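Local coordinates for protein dioxygenase (Pseudomonas brassicacearum, PDB 5V2D) that probably cleaves the central double bond of lignin-derived stilbenes with dioxygen, using a non-haem iron centre of the carotenoid-oxygenase family, at residues H239-I253 / F301-V315. Residues are numbered along the deposited sequence; the frame is centred on the assembly and turned at random.
Sequences HDFAATERYVVFPLI and FQGHTLNAFDEDGKV. With FE (Fe (III) ion), chain E.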
loop_
_atom_site.group_PDB
_atom_site.type_symbol
_atom_site.label_atom_id
_atom_site.label_comp_id
_atom_site.label_asym_id
_atom_site.label_seq_id
_atom_site.Cartn_x
_atom_site.Cartn_y
_atom_site.Cartn_z
ATOM N N HIS A 239 -9.045 -4.247 -0.955
ATOM C CA HIS A 239 -7.838 -3.405 -1.011
ATOM C C HIS A 239 -6.730 -4.077 -1.836
ATOM O O HIS A 239 -6.100 -3.461 -2.703
ATOM C CB HIS A 239 -7.382 -2.972 0.397
ATOM C CG HIS A 239 -6.149 -2.107 0.376
ATOM N ND1 HIS A 239 -6.130 -0.869 -0.238
ATOM C CD2 HIS A 239 -4.874 -2.372 0.757
ATOM C CE1 HIS A 239 -4.917 -0.355 -0.132
ATOM N NE2 HIS A 239 -4.138 -1.258 0.443
ATOM N N ASP A 240 -6.424 -5.330 -1.470
ATOM C CA ASP A 240 -5.348 -6.098 -2.075
ATOM C C ASP A 240 -5.982 -7.355 -2.634
ATOM O O ASP A 240 -7.148 -7.616 -2.409
ATOM C CB ASP A 240 -4.282 -6.363 -0.999
ATOM C CG ASP A 240 -2.883 -6.687 -1.563
ATOM O OD1 ASP A 240 -2.764 -7.022 -2.781
ATOM O OD2 ASP A 240 -1.903 -6.667 -0.744
ATOM N N PHE A 241 -5.245 -8.125 -3.394
ATOM C CA PHE A 241 -5.743 -9.407 -3.907
ATOM C C PHE A 241 -4.589 -10.365 -4.057
ATOM O O PHE A 241 -3.513 -10.061 -3.657
ATOM C CB PHE A 241 -6.577 -9.218 -5.199
ATOM C CG PHE A 241 -5.798 -9.149 -6.469
ATOM C CD1 PHE A 241 -4.772 -8.290 -6.628
ATOM C CD2 PHE A 241 -6.144 -9.954 -7.540
ATOM C CE1 PHE A 241 -4.102 -8.173 -7.857
ATOM C CE2 PHE A 241 -5.455 -9.882 -8.773
ATOM C CZ PHE A 241 -4.436 -9.003 -8.920
ATOM N N ALA A 242 -4.884 -11.570 -4.504
ATOM C CA ALA A 242 -3.857 -12.586 -4.679
ATOM C C ALA A 242 -4.035 -13.179 -6.065
ATOM O O ALA A 242 -5.166 -13.444 -6.519
ATOM C CB ALA A 242 -4.033 -13.648 -3.652
ATOM N N ALA A 243 -2.927 -13.329 -6.752
ATOM C CA ALA A 243 -2.929 -13.943 -8.075
ATOM C C ALA A 243 -1.939 -15.096 -8.058
ATOM O O ALA A 243 -0.863 -15.001 -7.444
ATOM C CB ALA A 243 -2.596 -12.927 -9.163
ATOM N N THR A 244 -2.388 -16.247 -8.510
ATOM C CA THR A 244 -1.543 -17.420 -8.540
ATOM C C THR A 244 -1.382 -17.805 -9.994
ATOM O O THR A 244 -1.856 -17.110 -10.886
ATOM C CB THR A 244 -2.082 -18.578 -7.659
ATOM O OG1 THR A 244 -3.220 -19.176 -8.253
ATOM C CG2 THR A 244 -2.500 -18.098 -6.271
ATOM N N GLU A 245 -0.741 -18.946 -10.234
ATOM C CA GLU A 245 -0.580 -19.393 -11.647
ATOM C C GLU A 245 -1.913 -19.617 -12.281
ATOM O O GLU A 245 -2.114 -19.262 -13.400
ATOM C CB GLU A 245 0.233 -20.706 -11.710
ATOM C CG GLU A 245 1.716 -20.404 -11.374
ATOM C CD GLU A 245 2.548 -21.642 -11.022
ATOM O OE1 GLU A 245 2.234 -22.413 -10.015
ATOM O OE2 GLU A 245 3.530 -21.808 -11.788
ATOM N N ARG A 246 -2.862 -20.189 -11.557
ATOM C CA ARG A 246 -4.148 -20.534 -12.116
ATOM C C ARG A 246 -5.359 -19.837 -11.540
ATOM O O ARG A 246 -6.449 -20.011 -12.085
ATOM C CB ARG A 246 -4.340 -22.067 -12.016
ATOM C CG ARG A 246 -3.431 -22.834 -13.016
ATOM C CD ARG A 246 -3.196 -24.243 -12.530
ATOM N NE ARG A 246 -2.292 -24.293 -11.361
ATOM C CZ ARG A 246 -0.962 -24.399 -11.377
ATOM N NH1 ARG A 246 -0.276 -24.453 -12.506
ATOM N NH2 ARG A 246 -0.281 -24.416 -10.216
ATOM N N TYR A 247 -5.216 -19.089 -10.433
ATOM C CA TYR A 247 -6.384 -18.506 -9.771
ATOM C C TYR A 247 -6.132 -17.055 -9.367
ATOM O O TYR A 247 -4.997 -16.597 -9.278
ATOM C CB TYR A 247 -6.763 -19.279 -8.513
ATOM C CG TYR A 247 -7.240 -20.646 -8.848
ATOM C CD1 TYR A 247 -8.538 -20.873 -9.286
ATOM C CD2 TYR A 247 -6.351 -21.717 -8.809
ATOM C CE1 TYR A 247 -8.934 -22.114 -9.687
ATOM C CE2 TYR A 247 -6.745 -22.999 -9.210
ATOM C CZ TYR A 247 -8.043 -23.184 -9.616
ATOM O OH TYR A 247 -8.477 -24.386 -9.995
ATOM N N VAL A 248 -7.228 -16.356 -9.118
ATOM C CA VAL A 248 -7.237 -15.021 -8.540
ATOM C C VAL A 248 -8.164 -15.099 -7.323
ATOM O O VAL A 248 -9.178 -15.752 -7.377
ATOM C CB VAL A 248 -7.774 -14.068 -9.594
ATOM C CG1 VAL A 248 -8.020 -12.701 -9.029
ATOM C CG2 VAL A 248 -6.755 -13.960 -10.705
ATOM N N VAL A 249 -7.813 -14.421 -6.226
ATOM C CA VAL A 249 -8.603 -14.370 -5.011
ATOM C C VAL A 249 -8.831 -12.907 -4.622
ATOM O O VAL A 249 -7.861 -12.128 -4.521
ATOM C CB VAL A 249 -7.888 -15.072 -3.855
ATOM C CG1 VAL A 249 -8.741 -15.033 -2.590
ATOM C CG2 VAL A 249 -7.564 -16.504 -4.255
ATOM N N PHE A 250 -10.095 -12.544 -4.423
ATOM C CA PHE A 250 -10.508 -11.194 -3.985
ATOM C C PHE A 250 -10.939 -11.298 -2.501
ATOM O O PHE A 250 -11.960 -11.889 -2.195
ATOM C CB PHE A 250 -11.725 -10.759 -4.733
ATOM C CG PHE A 250 -11.501 -10.476 -6.184
ATOM C CD1 PHE A 250 -11.250 -11.506 -7.078
ATOM C CD2 PHE A 250 -11.786 -9.199 -6.692
ATOM C CE1 PHE A 250 -11.058 -11.260 -8.443
ATOM C CE2 PHE A 250 -11.649 -8.904 -8.091
ATOM C CZ PHE A 250 -11.281 -9.954 -8.959
ATOM N N PRO A 251 -10.197 -10.689 -1.600
ATOM C CA PRO A 251 -10.620 -10.659 -0.182
ATOM C C PRO A 251 -11.522 -9.448 0.038
ATOM O O PRO A 251 -11.091 -8.291 -0.031
ATOM C CB PRO A 251 -9.292 -10.555 0.603
ATOM C CG PRO A 251 -8.217 -10.601 -0.469
ATOM C CD PRO A 251 -8.823 -10.213 -1.759
ATOM N N LEU A 252 -12.784 -9.676 0.345
ATOM C CA LEU A 252 -13.711 -8.605 0.687
ATOM C C LEU A 252 -13.656 -8.360 2.182
ATOM O O LEU A 252 -14.079 -9.198 2.988
ATOM C CB LEU A 252 -15.175 -8.964 0.314
ATOM C CG LEU A 252 -15.498 -8.631 -1.129
ATOM C CD1 LEU A 252 -14.707 -9.560 -2.017
ATOM C CD2 LEU A 252 -16.956 -8.766 -1.400
ATOM N N ILE A 253 -13.115 -7.222 2.538
ATOM C CA ILE A 253 -13.000 -6.767 3.913
ATOM C C ILE A 253 -14.412 -6.311 4.378
ATOM O O ILE A 253 -15.149 -5.720 3.566
ATOM C CB ILE A 253 -12.022 -5.594 3.955
ATOM C CG1 ILE A 253 -10.614 -6.071 3.541
ATOM C CG2 ILE A 253 -11.956 -4.959 5.340
ATOM C CD1 ILE A 253 -9.672 -4.919 3.153
ATOM N N PHE A 301 -10.201 -8.740 9.756
ATOM C CA PHE A 301 -9.947 -8.169 8.456
ATOM C C PHE A 301 -8.593 -8.553 7.837
ATOM O O PHE A 301 -7.534 -8.744 8.477
ATOM C CB PHE A 301 -10.266 -6.676 8.351
ATOM C CG PHE A 301 -9.131 -5.810 8.706
ATOM C CD1 PHE A 301 -8.916 -5.431 9.977
ATOM C CD2 PHE A 301 -8.222 -5.488 7.694
ATOM C CE1 PHE A 301 -7.806 -4.639 10.291
ATOM C CE2 PHE A 301 -7.119 -4.800 7.977
ATOM C CZ PHE A 301 -6.886 -4.340 9.287
ATOM N N GLN A 302 -8.720 -8.731 6.552
ATOM C CA GLN A 302 -7.644 -9.248 5.708
ATOM C C GLN A 302 -6.622 -8.122 5.474
ATOM O O GLN A 302 -6.997 -7.045 4.941
ATOM C CB GLN A 302 -8.205 -9.682 4.370
ATOM C CG GLN A 302 -9.314 -10.745 4.466
ATOM C CD GLN A 302 -10.723 -10.171 4.402
ATOM O OE1 GLN A 302 -11.017 -9.187 5.081
ATOM N NE2 GLN A 302 -11.588 -10.799 3.632
ATOM N N GLY A 303 -5.383 -8.343 5.839
ATOM C CA GLY A 303 -4.269 -7.376 5.509
ATOM C C GLY A 303 -3.722 -7.582 4.098
ATOM O O GLY A 303 -4.332 -8.257 3.265
ATOM N N HIS A 304 -2.548 -7.009 3.849
ATOM C CA HIS A 304 -1.891 -7.110 2.549
ATOM C C HIS A 304 -1.411 -8.523 2.246
ATOM O O HIS A 304 -0.914 -9.217 3.111
ATOM C CB HIS A 304 -0.678 -6.171 2.541
ATOM C CG HIS A 304 -1.084 -4.759 2.464
ATOM N ND1 HIS A 304 -0.983 -3.888 3.521
ATOM C CD2 HIS A 304 -1.502 -4.037 1.407
ATOM C CE1 HIS A 304 -1.428 -2.701 3.118
ATOM N NE2 HIS A 304 -1.751 -2.779 1.846
ATOM N N THR A 305 -1.495 -8.900 0.992
ATOM C CA THR A 305 -0.962 -10.167 0.529
ATOM C C THR A 305 0.541 -10.238 0.600
ATOM O O THR A 305 1.241 -9.435 -0.035
ATOM C CB THR A 305 -1.421 -10.379 -0.921
ATOM O OG1 THR A 305 -2.843 -10.313 -0.966
ATOM C CG2 THR A 305 -0.965 -11.719 -1.491
ATOM N N LEU A 306 1.072 -11.218 1.325
ATOM C CA LEU A 306 2.515 -11.503 1.262
ATOM C C LEU A 306 2.777 -12.210 -0.070
ATOM O O LEU A 306 3.513 -11.733 -0.923
ATOM C CB LEU A 306 2.987 -12.294 2.442
ATOM C CG LEU A 306 4.387 -12.890 2.295
ATOM C CD1 LEU A 306 5.477 -11.839 2.009
ATOM C CD2 LEU A 306 4.707 -13.666 3.595
ATOM N N ASN A 307 2.112 -13.321 -0.278
ATOM C CA ASN A 307 2.201 -14.078 -1.508
ATOM C C ASN A 307 1.080 -15.105 -1.517
ATOM O O ASN A 307 0.401 -15.304 -0.530
ATOM C CB ASN A 307 3.599 -14.720 -1.741
ATOM C CG ASN A 307 3.826 -15.109 -3.175
ATOM O OD1 ASN A 307 3.209 -14.571 -4.113
ATOM N ND2 ASN A 307 4.756 -16.051 -3.365
ATOM N N ALA A 308 0.884 -15.754 -2.648
ATOM C CA ALA A 308 -0.125 -16.799 -2.835
ATOM C C ALA A 308 0.344 -17.755 -3.899
ATOM O O ALA A 308 1.139 -17.400 -4.746
ATOM C CB ALA A 308 -1.447 -16.152 -3.276
ATOM N N PHE A 309 -0.128 -18.985 -3.830
ATOM C CA PHE A 309 0.142 -19.942 -4.869
ATOM C C PHE A 309 -0.948 -20.990 -4.840
ATOM O O PHE A 309 -1.758 -21.048 -3.897
ATOM C CB PHE A 309 1.554 -20.537 -4.691
ATOM C CG PHE A 309 1.713 -21.297 -3.446
ATOM C CD1 PHE A 309 1.477 -22.684 -3.407
ATOM C CD2 PHE A 309 2.053 -20.635 -2.263
ATOM C CE1 PHE A 309 1.627 -23.395 -2.217
ATOM C CE2 PHE A 309 2.161 -21.348 -1.054
ATOM C CZ PHE A 309 1.931 -22.731 -1.051
ATOM N N ASP A 310 -1.020 -21.820 -5.857
ATOM C CA ASP A 310 -2.049 -22.868 -5.880
ATOM C C ASP A 310 -1.400 -24.195 -6.281
ATOM O O ASP A 310 -0.396 -24.216 -7.004
ATOM C CB ASP A 310 -3.233 -22.527 -6.764
ATOM C CG ASP A 310 -2.927 -22.624 -8.272
ATOM O OD1 ASP A 310 -2.646 -21.598 -8.935
ATOM O OD2 ASP A 310 -2.990 -23.760 -8.794
ATOM N N GLU A 311 -1.997 -25.274 -5.815
ATOM C CA GLU A 311 -1.475 -26.596 -6.152
ATOM C C GLU A 311 -2.612 -27.594 -5.986
ATOM O O GLU A 311 -3.318 -27.606 -4.964
ATOM C CB GLU A 311 -0.337 -26.960 -5.210
ATOM C CG GLU A 311 0.430 -28.141 -5.736
ATOM C CD GLU A 311 1.409 -28.755 -4.719
ATOM O OE1 GLU A 311 1.769 -28.115 -3.680
ATOM O OE2 GLU A 311 1.799 -29.925 -4.977
ATOM N N ASP A 312 -2.860 -28.370 -7.038
ATOM C CA ASP A 312 -3.955 -29.357 -7.065
ATOM C C ASP A 312 -5.287 -28.667 -6.898
ATOM O O ASP A 312 -5.681 -27.705 -7.687
ATOM C CB ASP A 312 -3.671 -30.511 -6.044
ATOM C CG ASP A 312 -2.397 -31.282 -6.419
ATOM O OD1 ASP A 312 -2.187 -31.555 -7.646
ATOM O OD2 ASP A 312 -1.549 -31.567 -5.540
ATOM N N GLY A 313 -6.069 -29.059 -5.908
ATOM C CA GLY A 313 -7.342 -28.302 -5.813
ATOM C C GLY A 313 -7.286 -26.956 -5.069
ATOM O O GLY A 313 -8.380 -26.413 -4.794
ATOM N N LYS A 314 -6.099 -26.552 -4.578
ATOM C CA LYS A 314 -6.092 -25.701 -3.405
ATOM C C LYS A 314 -5.328 -24.436 -3.679
ATOM O O LYS A 314 -4.218 -24.461 -4.211
ATOM C CB LYS A 314 -5.440 -26.425 -2.251
ATOM C CG LYS A 314 -6.235 -27.661 -1.814
ATOM C CD LYS A 314 -5.343 -28.639 -1.095
ATOM C CE LYS A 314 -5.799 -30.029 -1.562
ATOM N NZ LYS A 314 -6.176 -30.739 -0.347
ATOM N N VAL A 315 -5.904 -23.340 -3.243
ATOM C CA VAL A 315 -5.280 -22.039 -3.331
ATOM C C VAL A 315 -4.841 -21.592 -1.924
ATOM O O VAL A 315 -5.643 -21.611 -0.985
ATOM C CB VAL A 315 -6.306 -21.046 -3.901
ATOM C CG1 VAL A 315 -5.616 -19.701 -4.083
ATOM C CG2 VAL A 315 -6.758 -21.525 -5.247
HETATM FE FE FE E . -2.069 -1.213 0.501
HETATM O O HOH W 1 0.448 -6.911 -1.249
HETATM O O HOH W 2 0.576 -20.905 -8.169
HETATM O O HOH W 3 -2.263 0.372 1.807
#
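The imidazole rings of His239 and His304 converge on the iron, each bonding it through NE2, with ring planes 71° apart; NE2 of His304 lies at the edge of the His239 ring. At the edge of the His304 ring sits Asp240, whose OD2 is 3.4 Å from CD2 of His304. At the far end, the Arg246 guanidinium has CB of Glu245 over one face and Asp310 at its edge, the carboxylate turned nearly perpendicular to it, and the edge of the Tyr247 ring meets Asp310 with ring and carboxylate planes 87° apart.

Asp310 OD1 accepts from OG1 of Thr244 (2.6 Å) on its anti side and from Arg246 N (3.0 Å) on its syn side, while Asp310 OD2 presents its syn lone pair to NE of Arg246 in a 2.7 Å salt bridge, Glu245 being the network's second acid. The arginine chain, bent at chi3 (-72°), turns NH2 to the carbonyl O of Asp310, so the guanidinium holds side chain and backbone together. Replacing Asp310 by an alanine would probably leave the Arg246 guanidinium and backbone N without this carboxylate and the Thr244 hydroxyl without its acceptor.

Nearer the iron, Thr305 N reaches OD2 of Asp240 from above the carboxylate plane (2.9 Å), while OD1 of Asp240 forms a salt bridge with Lys190; OG1 of Thr305 donates to O of Phe241 (2.8 Å). The Gln302 amide gives NE2 to O of Leu252 at 3.0 Å, but its buried OE1 finds no partner. Between these polar ends, CB of Ala242 packs on CB of Ala308 (3.6 Å), and Val315 sets CG2 against the Tyr247 ring and CG1 against CG2 of Val249.

His188 and His495 complete the four-histidine iron site characteristic of carotenoid oxygenases, with Glu156 and Glu372 hydrogen-bonded to ND1 of His239 and His304 respectively. The contact thus joins two consecutive antiparallel sheets, consistent with the family's beta-propeller: strand 247-252 pairs with 276-283, and strand 301-311 with 314-322.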